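Local atomic coordinates of luciferase-like enzymeAMP-CoA-ligase (Zophobas atratus, PDB entry 4W8O), a protein that probably activates carboxylic acids by adenylation ahead of transfer to coenzyme A, as a luciferase-like member of the ANL superfamily from a nonluminescent beetle. Residues M182-G187 with P192-H197; G21-E26 with S201-V206; D304-L309 with H340-K345; L220-M225 with R248-E253. All coordinates share one frame; numbering follows the deposited sequence.

Contact 1: residues M182-G187 with P192-H197; sequences MFFSSG and PKAICH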
loop_
_atom_site.group_PDB
_atom_site.type_symbol
_atom_site.label_atom_id
_atom_site.label_comp_id
_atom_site.label_asym_id
_atom_site.label_seq_id
_atom_site.Cartn_x
_atom_site.Cartn_y
_atom_site.Cartn_z
ATOM N N MET A 182 -4.501 9.500 0.242
ATOM C CA MET A 182 -3.393 10.237 0.859
ATOM C C MET A 182 -2.540 9.348 1.771
ATOM O O MET A 182 -3.033 8.377 2.337
ATOM C CB MET A 182 -3.898 11.459 1.637
ATOM C CG MET A 182 -4.492 12.551 0.759
ATOM S SD MET A 182 -4.958 14.075 1.606
ATOM C CE MET A 182 -6.347 13.501 2.567
ATOM N N PHE A 183 -1.250 9.677 1.855
ATOM C CA PHE A 183 -0.313 9.074 2.803
ATOM C C PHE A 183 0.466 10.216 3.460
ATOM O O PHE A 183 0.224 11.395 3.170
ATOM C CB PHE A 183 0.635 8.087 2.107
ATOM C CG PHE A 183 -0.071 6.918 1.475
ATOM C CD1 PHE A 183 -0.404 5.806 2.222
ATOM C CD2 PHE A 183 -0.416 6.941 0.126
ATOM C CE1 PHE A 183 -1.069 4.728 1.649
ATOM C CE2 PHE A 183 -1.087 5.876 -0.449
ATOM C CZ PHE A 183 -1.410 4.764 0.313
ATOM N N PHE A 184 1.376 9.882 4.362
ATOM C CA PHE A 184 2.106 10.896 5.103
ATOM C C PHE A 184 3.605 10.775 4.903
ATOM O O PHE A 184 4.160 9.685 4.992
ATOM C CB PHE A 184 1.747 10.801 6.573
ATOM C CG PHE A 184 0.298 11.069 6.840
ATOM C CD1 PHE A 184 -0.199 12.356 6.768
ATOM C CD2 PHE A 184 -0.574 10.032 7.132
ATOM C CE1 PHE A 184 -1.539 12.614 7.007
ATOM C CE2 PHE A 184 -1.914 10.281 7.367
ATOM C CZ PHE A 184 -2.397 11.574 7.313
ATOM N N SER A 185 4.240 11.909 4.620
ATOM C CA SER A 185 5.658 11.967 4.348
ATOM C C SER A 185 6.452 11.642 5.596
ATOM O O SER A 185 5.937 11.739 6.705
ATOM C CB SER A 185 6.056 13.352 3.825
ATOM O OG SER A 185 5.971 14.339 4.840
ATOM N N SER A 186 7.711 11.266 5.391
ATOM C CA SER A 186 8.630 10.949 6.471
ATOM C C SER A 186 10.030 11.376 6.069
ATOM O O SER A 186 10.939 10.551 5.985
ATOM C CB SER A 186 8.602 9.447 6.775
ATOM O OG SER A 186 8.879 8.687 5.603
ATOM N N GLY A 187 10.198 12.666 5.806
ATOM C CA GLY A 187 11.524 13.224 5.532
ATOM C C GLY A 187 12.427 13.114 6.750
ATOM O O GLY A 187 11.945 12.949 7.873
ATOM N N PRO A 192 5.581 15.413 9.356
ATOM C CA PRO A 192 4.899 14.843 8.202
ATOM C C PRO A 192 4.027 15.827 7.422
ATOM O O PRO A 192 3.551 16.827 7.964
ATOM C CB PRO A 192 4.043 13.734 8.818
ATOM C CG PRO A 192 4.815 13.321 10.032
ATOM C CD PRO A 192 5.397 14.583 10.563
ATOM N N LYS A 193 3.856 15.526 6.137
ATOM C CA LYS A 193 2.946 16.245 5.258
ATOM C C LYS A 193 2.081 15.218 4.559
ATOM O O LYS A 193 2.437 14.039 4.507
ATOM C CB LYS A 193 3.731 17.063 4.244
ATOM C CG LYS A 193 4.657 18.087 4.891
ATOM C CD LYS A 193 6.090 17.925 4.410
ATOM C CE LYS A 193 7.091 18.527 5.374
ATOM N NZ LYS A 193 6.678 19.901 5.745
ATOM N N ALA A 194 0.938 15.663 4.047
ATOM C CA ALA A 194 -0.023 14.760 3.442
ATOM C C ALA A 194 0.281 14.599 1.955
ATOM O O ALA A 194 0.008 15.485 1.150
ATOM C CB ALA A 194 -1.446 15.252 3.655
ATOM N N ILE A 195 0.872 13.456 1.626
ATOM C CA ILE A 195 1.124 13.052 0.252
ATOM C C ILE A 195 -0.203 12.768 -0.462
ATOM O O ILE A 195 -1.007 11.962 0.004
ATOM C CB ILE A 195 1.954 11.756 0.231
ATOM C CG1 ILE A 195 3.352 11.998 0.797
ATOM C CG2 ILE A 195 2.030 11.192 -1.185
ATOM C CD1 ILE A 195 4.035 10.735 1.289
ATOM N N CYS A 196 -0.431 13.431 -1.585
ATOM C CA CYS A 196 -1.662 13.224 -2.360
ATOM C C CYS A 196 -1.412 12.384 -3.596
ATOM O O CYS A 196 -0.576 12.750 -4.433
ATOM C CB CYS A 196 -2.244 14.569 -2.792
ATOM S SG CYS A 196 -2.833 15.548 -1.396
ATOM N N HIS A 197 -2.126 11.262 -3.711
ATOM C CA HIS A 197 -2.221 10.546 -4.980
ATOM C C HIS A 197 -3.575 10.789 -5.617
ATOM O O HIS A 197 -4.614 10.764 -4.940
ATOM C CB HIS A 197 -1.978 9.051 -4.803
ATOM C CG HIS A 197 -0.535 8.709 -4.660
ATOM N ND1 HIS A 197 0.348 8.774 -5.716
ATOM C CD2 HIS A 197 0.195 8.348 -3.580
ATOM C CE1 HIS A 197 1.556 8.449 -5.296
ATOM N NE2 HIS A 197 1.491 8.188 -4.004
#
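Met182, Phe183 and Phe184 pair with Cys196, Ile195 and Ala194, the short strands running nearly antiparallel at 150° with axes 4.3 Å apart at their closest. Phe183 and Ile195 form the hydrogen-bonded pair: Phe183 N reaches a lone pair of Ile195 O in the carbonyl plane at 3.0 Å, while the return bond, Ile195 N to Phe183 O, is weak, bent to 130°. Past the strand end, Ser185 N donates to Lys193 O at 2.8 Å, and the serine hydroxyl replaces a backbone carbonyl, Lys193 N giving its hydrogen to Ser185 OG at 2.8 Å. With chi1 at 70°, OG lies between backbone N and carbonyl carbon, turned to that amide. Without the hydroxyl, as with an alanine here, the Lys193 amide would probably lose its acceptor and the hairpin's loop end be freer to move.

On one face Met182 SD rests 4.0 Å from Cys196 SG, with Phe184 beside Ala194; helix 106-116 covers Met182 and Phe184, where apolar residues suit. On the other, Ile195 CD1 tucks under the backbone, 3.5 Å from Ser185 N, and Phe183 meets His197 edge to edge. The imidazole is fixed by Ser201 OG and Ser325 O. The hairpin turn, rich in serine, threonine and glycine, matches the A3 motif (P-loop) of adenylate-forming enzymes, probably binding ATP phosphates as in relatives; Ser186 lines the polyether pocket.

Contact 2: residues G21-E26 with S201-V206; sequences GEFLFE and SFLQIV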
loop_
_atom_site.group_PDB
_atom_site.type_symbol
_atom_site.label_atom_id
_atom_site.label_comp_id
_atom_site.label_asym_id
_atom_site.label_seq_id
_atom_site.Cartn_x
_atom_site.Cartn_y
_atom_site.Cartn_z
ATOM N N GLY A 21 -12.657 4.600 -7.104
ATOM C CA GLY A 21 -13.955 4.005 -6.776
ATOM C C GLY A 21 -14.555 3.159 -7.891
ATOM O O GLY A 21 -15.019 2.046 -7.650
ATOM N N GLU A 22 -14.553 3.694 -9.105
ATOM C CA GLU A 22 -15.015 2.954 -10.287
ATOM C C GLU A 22 -14.184 1.685 -10.506
ATOM O O GLU A 22 -14.717 0.624 -10.853
ATOM C CB GLU A 22 -14.956 3.840 -11.539
ATOM C CG GLU A 22 -16.002 4.950 -11.553
ATOM C CD GLU A 22 -15.789 5.974 -12.668
ATOM O OE1 GLU A 22 -14.628 6.358 -12.943
ATOM O OE2 GLU A 22 -16.796 6.406 -13.279
ATOM N N PHE A 23 -12.874 1.805 -10.304
ATOM C CA PHE A 23 -11.984 0.651 -10.356
ATOM C C PHE A 23 -12.456 -0.448 -9.406
ATOM O O PHE A 23 -12.741 -1.560 -9.829
ATOM C CB PHE A 23 -10.557 1.069 -10.009
ATOM C CG PHE A 23 -9.615 -0.086 -9.822
ATOM C CD1 PHE A 23 -9.096 -0.761 -10.921
ATOM C CD2 PHE A 23 -9.227 -0.483 -8.546
ATOM C CE1 PHE A 23 -8.227 -1.823 -10.753
ATOM C CE2 PHE A 23 -8.349 -1.541 -8.375
ATOM C CZ PHE A 23 -7.856 -2.214 -9.482
ATOM N N LEU A 24 -12.558 -0.122 -8.125
ATOM C CA LEU A 24 -12.914 -1.115 -7.115
ATOM C C LEU A 24 -14.274 -1.758 -7.405
ATOM O O LEU A 24 -14.443 -2.971 -7.255
ATOM C CB LEU A 24 -12.923 -0.480 -5.727
ATOM C CG LEU A 24 -11.578 0.025 -5.196
ATOM C CD1 LEU A 24 -11.793 0.912 -3.983
ATOM C CD2 LEU A 24 -10.643 -1.124 -4.851
ATOM N N PHE A 25 -15.230 -0.925 -7.816
ATOM C CA PHE A 25 -16.595 -1.353 -8.162
ATOM C C PHE A 25 -16.579 -2.349 -9.323
ATOM O O PHE A 25 -17.153 -3.439 -9.232
ATOM C CB PHE A 25 -17.431 -0.121 -8.537
ATOM C CG PHE A 25 -18.917 -0.359 -8.552
ATOM C CD1 PHE A 25 -19.676 -0.169 -7.404
ATOM C CD2 PHE A 25 -19.563 -0.727 -9.723
ATOM C CE1 PHE A 25 -21.050 -0.376 -7.415
ATOM C CE2 PHE A 25 -20.935 -0.919 -9.744
ATOM C CZ PHE A 25 -21.682 -0.744 -8.591
ATOM N N GLU A 26 -15.897 -1.968 -10.404
ATOM C CA GLU A 26 -15.756 -2.828 -11.585
ATOM C C GLU A 26 -15.090 -4.162 -11.240
ATOM O O GLU A 26 -15.524 -5.213 -11.719
ATOM C CB GLU A 26 -14.947 -2.106 -12.667
ATOM C CG GLU A 26 -14.649 -2.938 -13.908
ATOM C CD GLU A 26 -13.615 -2.293 -14.827
ATOM O OE1 GLU A 26 -13.367 -1.070 -14.713
ATOM O OE2 GLU A 26 -13.046 -3.021 -15.671
ATOM N N SER A 201 -2.722 8.521 -10.489
ATOM C CA SER A 201 -1.430 8.158 -9.924
ATOM C C SER A 201 -1.520 6.918 -9.037
ATOM O O SER A 201 -0.675 6.033 -9.138
ATOM C CB SER A 201 -0.763 9.338 -9.207
ATOM O OG SER A 201 -1.272 9.570 -7.911
ATOM N N PHE A 202 -2.549 6.820 -8.198
ATOM C CA PHE A 202 -2.666 5.643 -7.348
ATOM C C PHE A 202 -2.931 4.388 -8.169
ATOM O O PHE A 202 -2.354 3.331 -7.904
ATOM C CB PHE A 202 -3.738 5.775 -6.264
ATOM C CG PHE A 202 -3.660 4.671 -5.244
ATOM C CD1 PHE A 202 -2.631 4.651 -4.316
ATOM C CD2 PHE A 202 -4.557 3.621 -5.258
ATOM C CE1 PHE A 202 -2.517 3.623 -3.391
ATOM C CE2 PHE A 202 -4.452 2.594 -4.343
ATOM C CZ PHE A 202 -3.427 2.588 -3.411
ATOM N N LEU A 203 -3.804 4.496 -9.164
ATOM C CA LEU A 203 -4.071 3.365 -10.033
ATOM C C LEU A 203 -2.821 2.914 -10.803
ATOM O O LEU A 203 -2.697 1.730 -11.131
ATOM C CB LEU A 203 -5.231 3.675 -10.985
ATOM C CG LEU A 203 -6.601 3.592 -10.297
ATOM C CD1 LEU A 203 -7.700 4.069 -11.229
ATOM C CD2 LEU A 203 -6.884 2.171 -9.823
ATOM N N GLN A 204 -1.893 3.835 -11.073
ATOM C CA GLN A 204 -0.616 3.440 -11.680
ATOM C C GLN A 204 0.333 2.780 -10.691
ATOM O O GLN A 204 1.116 1.917 -11.080
ATOM C CB GLN A 204 0.058 4.605 -12.408
ATOM C CG GLN A 204 -0.616 4.952 -13.730
ATOM C CD GLN A 204 -0.895 3.721 -14.603
ATOM O OE1 GLN A 204 0.032 3.070 -15.090
ATOM N NE2 GLN A 204 -2.174 3.394 -14.791
ATOM N N ILE A 205 0.270 3.158 -9.416
ATOM C CA ILE A 205 1.013 2.407 -8.404
ATOM C C ILE A 205 0.551 0.946 -8.458
ATOM O O ILE A 205 1.367 0.023 -8.443
ATOM C CB ILE A 205 0.805 2.955 -6.976
ATOM C CG1 ILE A 205 1.483 4.320 -6.843
ATOM C CG2 ILE A 205 1.363 1.969 -5.950
ATOM C CD1 ILE A 205 1.161 5.065 -5.567
ATOM N N VAL A 206 -0.765 0.763 -8.517
ATOM C CA VAL A 206 -1.376 -0.555 -8.531
ATOM C C VAL A 206 -1.058 -1.301 -9.835
ATOM O O VAL A 206 -0.660 -2.462 -9.807
ATOM C CB VAL A 206 -2.911 -0.462 -8.351
ATOM C CG1 VAL A 206 -3.564 -1.814 -8.581
ATOM C CG2 VAL A 206 -3.253 0.074 -6.964
#
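Phe23 and Leu203 mark the nearest approach of the two helical segments, with CA atoms 8.4 Å apart, so that side chains alone bridge the gap. A methyl group does most of the touching: Leu203 CD2 stands over one face of the Phe23 ring, 3.8 Å from the ring centroid and 22° off its normal. This CH-pi contact is displaced toward the root of the ring, for the shortest approach is Leu203 CD2 to Phe23 CG at 3.5 Å. The two side chains pass one another in opposite directions. Phe23 holds CG opposite its own amide nitrogen (chi1 171°), which sends the ring out from its helix toward the leucine. Helix 20-30 thereby joins the core of the adenylating domain, whose sheets with helices between and around them give the layered alpha/beta fold of ANL enzymes. At the far end of the ring, Val206 CG1 lies 4.4 Å from Phe23 CZ, a looser contact one helical turn beyond Leu203. Branched aliphatic residues suit this side of helix 199-211, because they present methyls to an aromatic surface without any polar group to satisfy. Leu239 of helix 228-239 touches both Phe23 and Val206, and Phe15 meets the Phe23 ring edge-to-face.

Contact 3: residues D304-L309 with H340-K345; sequences DQYKKL and HLIDTK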
loop_
_atom_site.group_PDB
_atom_site.type_symbol
_atom_site.label_atom_id
_atom_site.label_comp_id
_atom_site.label_asym_id
_atom_site.label_seq_id
_atom_site.Cartn_x
_atom_site.Cartn_y
_atom_site.Cartn_z
ATOM N N ASP A 304 22.903 -14.560 3.952
ATOM C CA ASP A 304 22.618 -15.820 4.649
ATOM C C ASP A 304 21.136 -15.977 4.949
ATOM O O ASP A 304 20.588 -17.063 4.796
ATOM C CB ASP A 304 23.448 -15.970 5.933
ATOM C CG ASP A 304 24.780 -16.644 5.677
ATOM O OD1 ASP A 304 25.267 -16.567 4.528
ATOM O OD2 ASP A 304 25.344 -17.252 6.610
ATOM N N GLN A 305 20.488 -14.901 5.372
ATOM C CA GLN A 305 19.059 -14.960 5.644
ATOM C C GLN A 305 18.283 -15.174 4.353
ATOM O O GLN A 305 17.336 -15.965 4.305
ATOM C CB GLN A 305 18.583 -13.681 6.344
ATOM C CG GLN A 305 17.114 -13.688 6.746
ATOM C CD GLN A 305 16.754 -14.824 7.677
ATOM O OE1 GLN A 305 17.621 -15.546 8.158
ATOM N NE2 GLN A 305 15.466 -14.989 7.936
ATOM N N TYR A 306 18.688 -14.452 3.313
ATOM C CA TYR A 306 18.100 -14.611 1.989
ATOM C C TYR A 306 18.166 -16.080 1.564
ATOM O O TYR A 306 17.154 -16.667 1.181
ATOM C CB TYR A 306 18.806 -13.706 0.968
ATOM C CG TYR A 306 18.164 -13.774 -0.390
ATOM C CD1 TYR A 306 18.527 -14.758 -1.301
ATOM C CD2 TYR A 306 17.155 -12.884 -0.746
ATOM C CE1 TYR A 306 17.922 -14.844 -2.540
ATOM C CE2 TYR A 306 16.543 -12.961 -1.988
ATOM C CZ TYR A 306 16.930 -13.943 -2.879
ATOM O OH TYR A 306 16.322 -14.027 -4.109
ATOM N N LYS A 307 19.350 -16.677 1.664
ATOM C CA LYS A 307 19.533 -18.085 1.322
ATOM C C LYS A 307 18.664 -19.007 2.170
ATOM O O LYS A 307 18.016 -19.908 1.638
ATOM C CB LYS A 307 20.994 -18.503 1.482
ATOM C CG LYS A 307 21.889 -18.076 0.335
ATOM C CD LYS A 307 23.220 -18.816 0.375
ATOM C CE LYS A 307 24.071 -18.496 -0.842
ATOM N NZ LYS A 307 24.470 -17.062 -0.870
ATOM N N LYS A 308 18.662 -18.787 3.484
ATOM C CA LYS A 308 17.857 -19.600 4.394
ATOM C C LYS A 308 16.385 -19.566 4.001
ATOM O O LYS A 308 15.699 -20.586 4.074
ATOM C CB LYS A 308 18.024 -19.149 5.855
ATOM C CG LYS A 308 19.326 -19.592 6.511
ATOM C CD LYS A 308 19.287 -19.368 8.018
ATOM C CE LYS A 308 20.579 -19.798 8.704
ATOM N NZ LYS A 308 21.466 -18.657 9.075
ATOM N N LEU A 309 15.907 -18.399 3.571
ATOM C CA LEU A 309 14.521 -18.259 3.135
ATOM C C LEU A 309 14.210 -19.065 1.872
ATOM O O LEU A 309 13.130 -19.649 1.770
ATOM C CB LEU A 309 14.152 -16.783 2.937
ATOM C CG LEU A 309 13.970 -15.990 4.232
ATOM C CD1 LEU A 309 13.945 -14.489 3.956
ATOM C CD2 LEU A 309 12.708 -16.424 4.969
ATOM N N HIS A 340 17.373 -15.793 -13.400
ATOM C CA HIS A 340 18.817 -16.014 -13.316
ATOM C C HIS A 340 19.493 -15.083 -12.308
ATOM O O HIS A 340 20.264 -15.542 -11.469
ATOM C CB HIS A 340 19.465 -15.866 -14.705
ATOM C CG HIS A 340 18.606 -15.145 -15.701
ATOM N ND1 HIS A 340 17.862 -15.805 -16.658
ATOM C CD2 HIS A 340 18.346 -13.826 -15.869
ATOM C CE1 HIS A 340 17.197 -14.924 -17.382
ATOM N NE2 HIS A 340 17.472 -13.716 -16.923
ATOM N N LEU A 341 19.193 -13.787 -12.386
ATOM C CA LEU A 341 19.819 -12.789 -11.505
ATOM C C LEU A 341 19.357 -12.899 -10.048
ATOM O O LEU A 341 20.087 -12.523 -9.128
ATOM C CB LEU A 341 19.555 -11.363 -12.008
ATOM C CG LEU A 341 19.964 -11.013 -13.443
ATOM C CD1 LEU A 341 19.945 -9.501 -13.637
ATOM C CD2 LEU A 341 21.330 -11.586 -13.789
ATOM N N ILE A 342 18.150 -13.422 -9.843
ATOM C CA ILE A 342 17.594 -13.600 -8.503
ATOM C C ILE A 342 18.441 -14.558 -7.640
ATOM O O ILE A 342 18.414 -14.472 -6.408
ATOM C CB ILE A 342 16.108 -14.034 -8.594
ATOM C CG1 ILE A 342 15.261 -12.846 -9.069
ATOM C CG2 ILE A 342 15.580 -14.533 -7.256
ATOM C CD1 ILE A 342 13.919 -13.222 -9.659
ATOM N N ASP A 343 19.212 -15.436 -8.286
ATOM C CA ASP A 343 20.115 -16.362 -7.582
ATOM C C ASP A 343 21.591 -15.945 -7.672
ATOM O O ASP A 343 22.475 -16.765 -7.435
ATOM C CB ASP A 343 19.965 -17.773 -8.155
ATOM C CG ASP A 343 18.534 -18.103 -8.523
ATOM O OD1 ASP A 343 17.656 -18.022 -7.640
ATOM O OD2 ASP A 343 18.290 -18.439 -9.701
ATOM N N THR A 344 21.853 -14.679 -7.991
ATOM C CA THR A 344 23.213 -14.216 -8.282
ATOM C C THR A 344 23.538 -12.877 -7.630
ATOM O O THR A 344 24.511 -12.769 -6.882
ATOM C CB THR A 344 23.433 -14.062 -9.806
ATOM O OG1 THR A 344 23.101 -15.288 -10.471
ATOM C CG2 THR A 344 24.886 -13.688 -10.123
ATOM N N LYS A 345 22.722 -11.866 -7.922
ATOM C CA LYS A 345 23.057 -10.473 -7.630
ATOM C C LYS A 345 22.423 -9.958 -6.329
ATOM O O LYS A 345 21.604 -9.032 -6.337
ATOM C CB LYS A 345 22.653 -9.599 -8.832
ATOM C CG LYS A 345 23.606 -8.449 -9.120
ATOM C CD LYS A 345 23.789 -8.228 -10.615
ATOM C CE LYS A 345 25.256 -8.311 -10.999
ATOM N NZ LYS A 345 25.470 -8.027 -12.440
#
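Tyr306 and Ile342 make the whole of this contact, their side chains crossing at about a right angle. The van der Waals share is small: Ile342 CG2 lies 3.3 Å from Tyr306 OH, so a methyl meets the hydroxyl oxygen at the end of the phenol and not its ring. CG of the tyrosine stands anti to the backbone N (chi1 -176°), which extends the ring away from its helix and carries the hydroxyl across to the other segment.

The polar share centres on that hydroxyl. Ile342 O comes within 3.1 Å of Tyr306 OH, but the hydrogen bond of the phenol is with Val318 O. Tyrosine suits the place because its long ring carries a hydroxyl far enough from the helix to reach a backbone carbonyl. A phenylalanine in its place would probably leave Val318 O without this hydroxyl partner and open a small gap beside the Ile342 methyl.

Within 340-345, hydrogen bonds hold the backbone in a tight turn. Leu341 O takes two donors, Thr344 N and Lys345 N, each at 3.0 Å, while Thr344 OG1 donates to His340 O at 3.0 Å, tilted 31° from the carbonyl plane. Threonine can thus fold its hydroxyl back onto the preceding turn.

Helix 303-312 and helix 339-342 both lean on strand 317-324 of the large mixed sheet: Tyr306 bonds to Val318, and Ile342 packs on Gln317 and Leu319. Just beyond, Lys345 forms a salt bridge with Asp414, in the turn joining strands 403-411 and 417-422.

Contact 4: residues L220-M225 with R248-E253; sequences LHFTTM and RSMEGE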
loop_
_atom_site.group_PDB
_atom_site.type_symbol
_atom_site.label_atom_id
_atom_site.label_comp_id
_atom_site.label_asym_id
_atom_site.label_seq_id
_atom_site.Cartn_x
_atom_site.Cartn_y
_atom_site.Cartn_z
ATOM N N LEU A 220 -0.683 -12.917 1.729
ATOM C CA LEU A 220 -0.795 -12.602 3.154
ATOM C C LEU A 220 0.017 -11.351 3.465
ATOM O O LEU A 220 1.113 -11.164 2.930
ATOM C CB LEU A 220 -0.288 -13.773 4.008
ATOM C CG LEU A 220 -0.179 -13.602 5.532
ATOM C CD1 LEU A 220 -1.517 -13.248 6.163
ATOM C CD2 LEU A 220 0.370 -14.871 6.170
ATOM N N HIS A 221 -0.519 -10.486 4.322
ATOM C CA HIS A 221 0.275 -9.391 4.854
ATOM C C HIS A 221 -0.173 -9.028 6.256
ATOM O O HIS A 221 -1.245 -9.429 6.707
ATOM C CB HIS A 221 0.196 -8.179 3.931
ATOM C CG HIS A 221 -1.107 -7.460 4.004
ATOM N ND1 HIS A 221 -1.246 -6.234 4.616
ATOM C CD2 HIS A 221 -2.339 -7.808 3.571
ATOM C CE1 HIS A 221 -2.508 -5.851 4.544
ATOM N NE2 HIS A 221 -3.191 -6.792 3.919
ATOM N N PHE A 222 0.667 -8.266 6.936
ATOM C CA PHE A 222 0.421 -7.863 8.316
ATOM C C PHE A 222 0.267 -6.359 8.472
ATOM O O PHE A 222 -0.304 -5.907 9.459
ATOM C CB PHE A 222 1.575 -8.350 9.199
ATOM C CG PHE A 222 1.815 -9.833 9.102
ATOM C CD1 PHE A 222 1.052 -10.721 9.844
ATOM C CD2 PHE A 222 2.783 -10.339 8.255
ATOM C CE1 PHE A 222 1.252 -12.086 9.744
ATOM C CE2 PHE A 222 2.989 -11.707 8.150
ATOM C CZ PHE A 222 2.219 -12.579 8.895
ATOM N N THR A 223 0.796 -5.591 7.521
ATOM C CA THR A 223 0.781 -4.134 7.591
ATOM C C THR A 223 -0.634 -3.598 7.531
ATOM O O THR A 223 -1.467 -4.105 6.789
ATOM C CB THR A 223 1.556 -3.485 6.417
ATOM O OG1 THR A 223 1.215 -4.143 5.184
ATOM C CG2 THR A 223 3.063 -3.562 6.652
ATOM N N THR A 224 -0.880 -2.544 8.296
ATOM C CA THR A 224 -2.164 -1.854 8.298
ATOM C C THR A 224 -2.258 -0.949 7.081
ATOM O O THR A 224 -1.269 -0.763 6.361
ATOM C CB THR A 224 -2.324 -1.001 9.563
ATOM O OG1 THR A 224 -1.253 -0.055 9.635
ATOM C CG2 THR A 224 -2.317 -1.885 10.809
ATOM N N MET A 225 -3.443 -0.376 6.869
ATOM C CA MET A 225 -3.717 0.456 5.688
ATOM C C MET A 225 -3.081 1.841 5.784
ATOM O O MET A 225 -3.097 2.607 4.829
ATOM C CB MET A 225 -5.227 0.570 5.453
ATOM C CG MET A 225 -5.907 -0.751 5.105
ATOM S SD MET A 225 -5.334 -1.447 3.543
ATOM C CE MET A 225 -5.970 -3.120 3.671
ATOM N N ARG A 248 -3.183 -10.158 12.438
ATOM C CA ARG A 248 -2.859 -9.025 13.284
ATOM C C ARG A 248 -1.372 -8.957 13.600
ATOM O O ARG A 248 -0.775 -7.889 13.552
ATOM C CB ARG A 248 -3.649 -9.086 14.590
ATOM C CG ARG A 248 -3.950 -7.708 15.138
ATOM C CD ARG A 248 -5.190 -7.127 14.475
ATOM N NE ARG A 248 -6.419 -7.624 15.101
ATOM C CZ ARG A 248 -6.880 -7.215 16.281
ATOM N NH1 ARG A 248 -8.003 -7.732 16.768
ATOM N NH2 ARG A 248 -6.222 -6.296 16.985
ATOM N N SER A 249 -0.788 -10.104 13.915
ATOM C CA SER A 249 0.598 -10.176 14.352
ATOM C C SER A 249 1.328 -11.272 13.624
ATOM O O SER A 249 0.782 -12.338 13.369
ATOM C CB SER A 249 0.671 -10.466 15.849
ATOM O OG SER A 249 0.098 -9.413 16.584
ATOM N N MET A 250 2.584 -11.010 13.320
ATOM C CA MET A 250 3.420 -11.974 12.661
ATOM C C MET A 250 4.006 -12.904 13.716
ATOM O O MET A 250 4.644 -12.453 14.661
ATOM C CB MET A 250 4.519 -11.240 11.906
ATOM C CG MET A 250 5.225 -12.083 10.871
ATOM S SD MET A 250 6.341 -13.273 11.620
ATOM C CE MET A 250 6.848 -14.148 10.151
ATOM N N GLU A 251 3.742 -14.198 13.562
ATOM C CA GLU A 251 4.419 -15.251 14.311
ATOM C C GLU A 251 4.840 -16.323 13.326
ATOM O O GLU A 251 4.087 -16.651 12.413
ATOM C CB GLU A 251 3.509 -15.866 15.369
ATOM C CG GLU A 251 3.515 -15.137 16.703
ATOM C CD GLU A 251 2.354 -14.174 16.858
ATOM O OE1 GLU A 251 1.192 -14.634 16.782
ATOM O OE2 GLU A 251 2.602 -12.964 17.077
ATOM N N GLY A 252 6.036 -16.867 13.521
ATOM C CA GLY A 252 6.610 -17.841 12.599
ATOM C C GLY A 252 5.717 -19.037 12.344
ATOM O O GLY A 252 5.360 -19.333 11.206
ATOM N N GLU A 253 5.353 -19.712 13.422
ATOM C CA GLU A 253 4.558 -20.930 13.366
ATOM C C GLU A 253 3.197 -20.694 12.712
ATOM O O GLU A 253 2.797 -21.421 11.799
ATOM C CB GLU A 253 4.345 -21.455 14.781
ATOM C CG GLU A 253 3.917 -22.904 14.837
ATOM C CD GLU A 253 5.090 -23.862 14.869
ATOM O OE1 GLU A 253 4.959 -24.969 14.309
ATOM O OE2 GLU A 253 6.138 -23.517 15.462
HETATM O O HOH W 1 -0.141 -5.026 11.999
#
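Phe222 O accepts a hydrogen from a water at 2.7 Å, and the same water (water 1) gives its other hydrogen, weakly, to Arg248 O at 3.3 Å. This water ties two backbone carbonyls that could not bond to each other directly, both being acceptors. The rest of the contact is carried by the Phe222 ring. Met250 CG lies over one face, 3.8 Å from the ring centroid and 23° off the normal, a CH-pi contact shifted toward the rim so that Met250 CG comes to 3.5 Å from Phe222 CE2. The methionine sets out with CG opposite the backbone N (chi1 -164°), and the bend at chi2 carries the polarisable Met250 SD onward and away, 5.5 Å from the centroid, an oblique Met-aromatic contact. Toward the opposite edge, but on the same side of the plane, Ser249 O comes obliquely to 3.7 Å from Phe222 CE1. A flexible methionine suits a flat ring, and Thr255 of helix 252-262 touches both.

Phe222 follows strand 218-221, and Arg248 lies just after the neighbouring parallel strand 243-246, the two joined through helix 228-239 in a beta-alpha-beta crossover. Glu251 sits at the N-cap position of helix 252-262. Dispersion and one bridging water thus join the loops at the C-terminal ends of these strands, without a direct hydrogen bond or charge pair.

Contact 1 is nested inside the chain loop closed by contact 2, and contact 4 and then contact 3 follow in series. Contacts 1 and 2 have centres about 19 Å apart and meet directly, His197 CE1 lying 3.4 Å from Ile205 CD1, since strand 194-198 of the eight-stranded mixed sheet runs straight into helix 199-211. Contact 4 starts from a strand of the nine-stranded sheet; contact 3, its centre about 23 Å away, joins two segments that pack on strand 317-324 of the same sheet. Contact 3 lies about 33 Å, centre to centre, from contacts 1 and 2. Together they sample both mixed sheets of one adenylating domain, with the probable nucleotide loop at contact 1.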